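Side-chain contact in CytC3 (Streptomyces, PDB 3GJA), which is a nonheme iron halogenase of the phytanoyl-CoA dioxygenase family, which probably chlorinates a substrate during natural-product biosynthesis: residues A[38-43]-A[77-82]. Numbering follows the deposited sequence.
Sequences TRRWNI and LAEHIM
R40 and E79 join two helices whose backbones stay well apart, the nearest CA atoms, those of R40 and L77, being 9.1 Å from each other. The helices, 34-49 and 75-82, pack on the antiparallel sheet of the cupin-type beta barrel: W41 and L77 both touch F105 on strand 98-108, while a salt bridge spans the gap between the helices. R40 reaches over with its chain extended from CG to NE, and E79, its CG anti to the backbone N (chi1 179°), comes to meet it, the two side chains crossing at about a right angle. Carboxylate and guanidinium planes stand 72° apart, so the pair is not the coplanar, side-on bidentate arrangement. R40 NH2 donates to E79 OE2 at 3.1 Å, meeting that oxygen from above the carboxylate plane, whereas the bonds from R40 NH1 and NH2 to E79 OE1 are weak, at 3.3 and 3.4 Å. The stronger partner of each lies nearby in sequence: R40 NE forms a salt bridge to E36 OE2, one turn earlier on helix 34-49, and E79 OE2 one to R83 NH2. H80, which bonds to T151 through NE2, joins the link through a water that accepts from R40 NH1 at 2.8 Å and is hydrogen-bonded to H80 ND1 at 3.2 Å, in the imidazole plane at its edge.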
ATOM      1  N   THR A  38       4.323   7.138  16.268  1.00 34.34           N
ATOM      2  CA  THR A  38       3.193   7.503  17.112  1.00 34.37           C
ATOM      3  C   THR A  38       2.939   8.998  17.032  1.00 35.21           C
ATOM      4  O   THR A  38       1.794   9.439  16.906  1.00 36.76           O
ATOM      5  CB  THR A  38       3.428   7.075  18.592  1.00 35.06           C
ATOM      6  OG1 THR A  38       3.314   5.649  18.696  1.00 35.94           O
ATOM      7  CG2 THR A  38       2.403   7.718  19.524  1.00 29.67           C
ATOM      8  N   ARG A  39       4.013   9.775  17.092  1.00 36.09           N
ATOM      9  CA  ARG A  39       3.915  11.225  17.014  1.00 37.57           C
ATOM     10  C   ARG A  39       3.199  11.630  15.720  1.00 35.91           C
ATOM     11  O   ARG A  39       2.312  12.480  15.735  1.00 37.08           O
ATOM     12  CB  ARG A  39       5.315  11.843  17.033  1.00 39.88           C
ATOM     13  CG  ARG A  39       5.374  13.219  17.672  1.00 44.11           C
ATOM     14  CD  ARG A  39       6.599  14.023  17.226  1.00 46.81           C
ATOM     15  NE  ARG A  39       6.345  14.725  15.968  1.00 50.63           N
ATOM     16  CZ  ARG A  39       6.815  14.343  14.788  1.00 49.04           C
ATOM     17  NH1 ARG A  39       7.579  13.267  14.701  1.00 52.37           N
ATOM     18  NH2 ARG A  39       6.505  15.021  13.697  1.00 49.58           N
ATOM     19  N   ARG A  40       3.596  11.016  14.606  1.00 34.59           N
ATOM     20  CA  ARG A  40       3.002  11.305  13.294  1.00 34.70           C
ATOM     21  C   ARG A  40       1.536  10.891  13.226  1.00 34.35           C
ATOM     22  O   ARG A  40       0.681  11.652  12.776  1.00 34.43           O
ATOM     23  CB  ARG A  40       3.780  10.574  12.192  1.00 34.84           C
ATOM     24  CG  ARG A  40       5.131  11.178  11.896  1.00 37.46           C
ATOM     25  CD  ARG A  40       6.021  10.257  11.084  1.00 40.59           C
ATOM     26  NE  ARG A  40       7.250  10.954  10.718  1.00 46.09           N
ATOM     27  CZ  ARG A  40       7.419  11.629   9.585  1.00 47.05           C
ATOM     28  NH1 ARG A  40       6.438  11.688   8.691  1.00 45.76           N
ATOM     29  NH2 ARG A  40       8.559  12.272   9.360  1.00 48.46           N
ATOM     30  N   TRP A  41       1.256   9.671  13.670  1.00 33.86           N
ATOM     31  CA  TRP A  41      -0.103   9.154  13.658  1.00 34.31           C
ATOM     32  C   TRP A  41      -1.013  10.020  14.516  1.00 34.87           C
ATOM     33  O   TRP A  41      -2.198  10.170  14.210  1.00 34.81           O
ATOM     34  CB  TRP A  41      -0.118   7.711  14.165  1.00 34.58           C
ATOM     35  CG  TRP A  41      -1.483   7.125  14.345  1.00 34.64           C
ATOM     36  CD1 TRP A  41      -1.923   6.412  15.423  1.00 35.94           C
ATOM     37  CD2 TRP A  41      -2.586   7.187  13.428  1.00 34.36           C
ATOM     38  NE1 TRP A  41      -3.229   6.026  15.239  1.00 35.18           N
ATOM     39  CE2 TRP A  41      -3.664   6.489  14.025  1.00 35.41           C
ATOM     40  CE3 TRP A  41      -2.769   7.763  12.162  1.00 33.95           C
ATOM     41  CZ2 TRP A  41      -4.912   6.352  13.401  1.00 33.75           C
ATOM     42  CZ3 TRP A  41      -4.016   7.625  11.536  1.00 31.90           C
ATOM     43  CH2 TRP A  41      -5.070   6.924  12.162  1.00 31.33           C
ATOM     44  N   ASN A  42      -0.466  10.586  15.592  1.00 34.57           N
ATOM     45  CA  ASN A  42      -1.272  11.433  16.466  1.00 35.12           C
ATOM     46  C   ASN A  42      -1.764  12.631  15.661  1.00 34.10           C
ATOM     47  O   ASN A  42      -2.891  13.091  15.830  1.00 36.01           O
ATOM     48  CB  ASN A  42      -0.464  11.912  17.685  1.00 34.35           C
ATOM     49  CG  ASN A  42      -0.205  10.802  18.699  1.00 39.71           C
ATOM     50  OD1 ASN A  42      -0.974   9.845  18.805  1.00 38.69           O
ATOM     51  ND2 ASN A  42       0.873  10.941  19.465  1.00 39.88           N
ATOM     52  N   ILE A  43      -0.915  13.133  14.779  1.00 34.47           N
ATOM     53  CA  ILE A  43      -1.296  14.272  13.957  1.00 34.76           C
ATOM     54  C   ILE A  43      -2.219  13.817  12.829  1.00 33.24           C
ATOM     55  O   ILE A  43      -3.333  14.329  12.684  1.00 33.90           O
ATOM     56  CB  ILE A  43      -0.037  14.974  13.380  1.00 33.83           C
ATOM     57  CG1 ILE A  43       0.805  15.531  14.537  1.00 33.03           C
ATOM     58  CG2 ILE A  43      -0.444  16.099  12.436  1.00 37.64           C
ATOM     59  CD1 ILE A  43       2.177  16.023  14.150  1.00 29.59           C
ATOM     60  N   LEU A  77       1.485  12.121   5.135  1.00 31.22           N
ATOM     61  CA  LEU A  77       1.213  10.920   4.361  1.00 33.34           C
ATOM     62  C   LEU A  77       1.930  11.032   3.021  1.00 33.83           C
ATOM     63  O   LEU A  77       2.384  10.031   2.463  1.00 33.46           O
ATOM     64  CB  LEU A  77      -0.295  10.747   4.161  1.00 32.72           C
ATOM     65  CG  LEU A  77      -1.013   9.659   4.969  1.00 34.71           C
ATOM     66  CD1 LEU A  77      -0.347   9.444   6.326  1.00 34.31           C
ATOM     67  CD2 LEU A  77      -2.480  10.040   5.119  1.00 31.34           C
ATOM     68  N   ALA A  78       2.044  12.258   2.514  1.00 34.76           N
ATOM     69  CA  ALA A  78       2.746  12.492   1.252  1.00 35.16           C
ATOM     70  C   ALA A  78       4.202  12.089   1.470  1.00 34.49           C
ATOM     71  O   ALA A  78       4.821  11.443   0.622  1.00 35.58           O
ATOM     72  CB  ALA A  78       2.662  13.966   0.854  1.00 31.86           C
ATOM     73  N   GLU A  79       4.737  12.462   2.625  1.00 33.94           N
ATOM     74  CA  GLU A  79       6.113  12.135   2.959  1.00 34.36           C
ATOM     75  C   GLU A  79       6.284  10.638   3.208  1.00 33.80           C
ATOM     76  O   GLU A  79       7.284  10.044   2.805  1.00 33.55           O
ATOM     77  CB  GLU A  79       6.549  12.901   4.206  1.00 33.77           C
ATOM     78  CG  GLU A  79       7.973  12.593   4.619  1.00 36.41           C
ATOM     79  CD  GLU A  79       8.321  13.151   5.976  1.00 37.22           C
ATOM     80  OE1 GLU A  79       7.498  13.899   6.540  1.00 39.70           O
ATOM     81  OE2 GLU A  79       9.420  12.842   6.477  1.00 38.63           O
ATOM     82  N   HIS A  80       5.306  10.031   3.878  1.00 34.90           N
ATOM     83  CA  HIS A  80       5.379   8.604   4.180  1.00 33.38           C
ATOM     84  C   HIS A  80       5.611   7.757   2.933  1.00 33.06           C
ATOM     85  O   HIS A  80       6.505   6.919   2.915  1.00 33.08           O
ATOM     86  CB  HIS A  80       4.099   8.131   4.883  1.00 33.95           C
ATOM     87  CG  HIS A  80       4.251   6.814   5.584  1.00 34.29           C
ATOM     88  ND1 HIS A  80       4.729   6.710   6.873  1.00 35.43           N
ATOM     89  CD2 HIS A  80       4.044   5.545   5.158  1.00 35.51           C
ATOM     90  CE1 HIS A  80       4.813   5.435   7.208  1.00 35.10           C
ATOM     91  NE2 HIS A  80       4.403   4.706   6.184  1.00 35.22           N
ATOM     92  N   ILE A  81       4.824   7.976   1.882  1.00 34.46           N
ATOM     93  CA  ILE A  81       4.987   7.167   0.672  1.00 35.39           C
ATOM     94  C   ILE A  81       6.288   7.454  -0.084  1.00 37.30           C
ATOM     95  O   ILE A  81       6.720   6.645  -0.908  1.00 37.54           O
ATOM     96  CB  ILE A  81       3.753   7.309  -0.286  1.00 35.61           C
ATOM     97  CG1 ILE A  81       3.573   8.758  -0.744  1.00 36.95           C
ATOM     98  CG2 ILE A  81       2.489   6.843   0.429  1.00 32.11           C
ATOM     99  CD1 ILE A  81       4.220   9.062  -2.079  1.00 38.51           C
ATOM    100  N   MET A  82       6.919   8.587   0.226  1.00 37.53           N
ATOM    101  CA  MET A  82       8.181   8.989  -0.404  1.00 38.30           C
ATOM    102  C   MET A  82       9.409   8.509   0.378  1.00 38.90           C
ATOM    103  O   MET A  82      10.533   8.563  -0.118  1.00 37.66           O
ATOM    104  CB  MET A  82       8.248  10.522  -0.519  1.00 36.81           C
ATOM    105  CG  MET A  82       7.321  11.143  -1.564  1.00 36.17           C
ATOM    106  SD  MET A  82       7.686  10.535  -3.236  1.00 39.91           S
ATOM    107  CE  MET A  82       9.098  11.572  -3.703  1.00 38.42           C
TER
HETATM  108  O   HOH W   1       4.627   9.674   8.105  1.00 42.62           O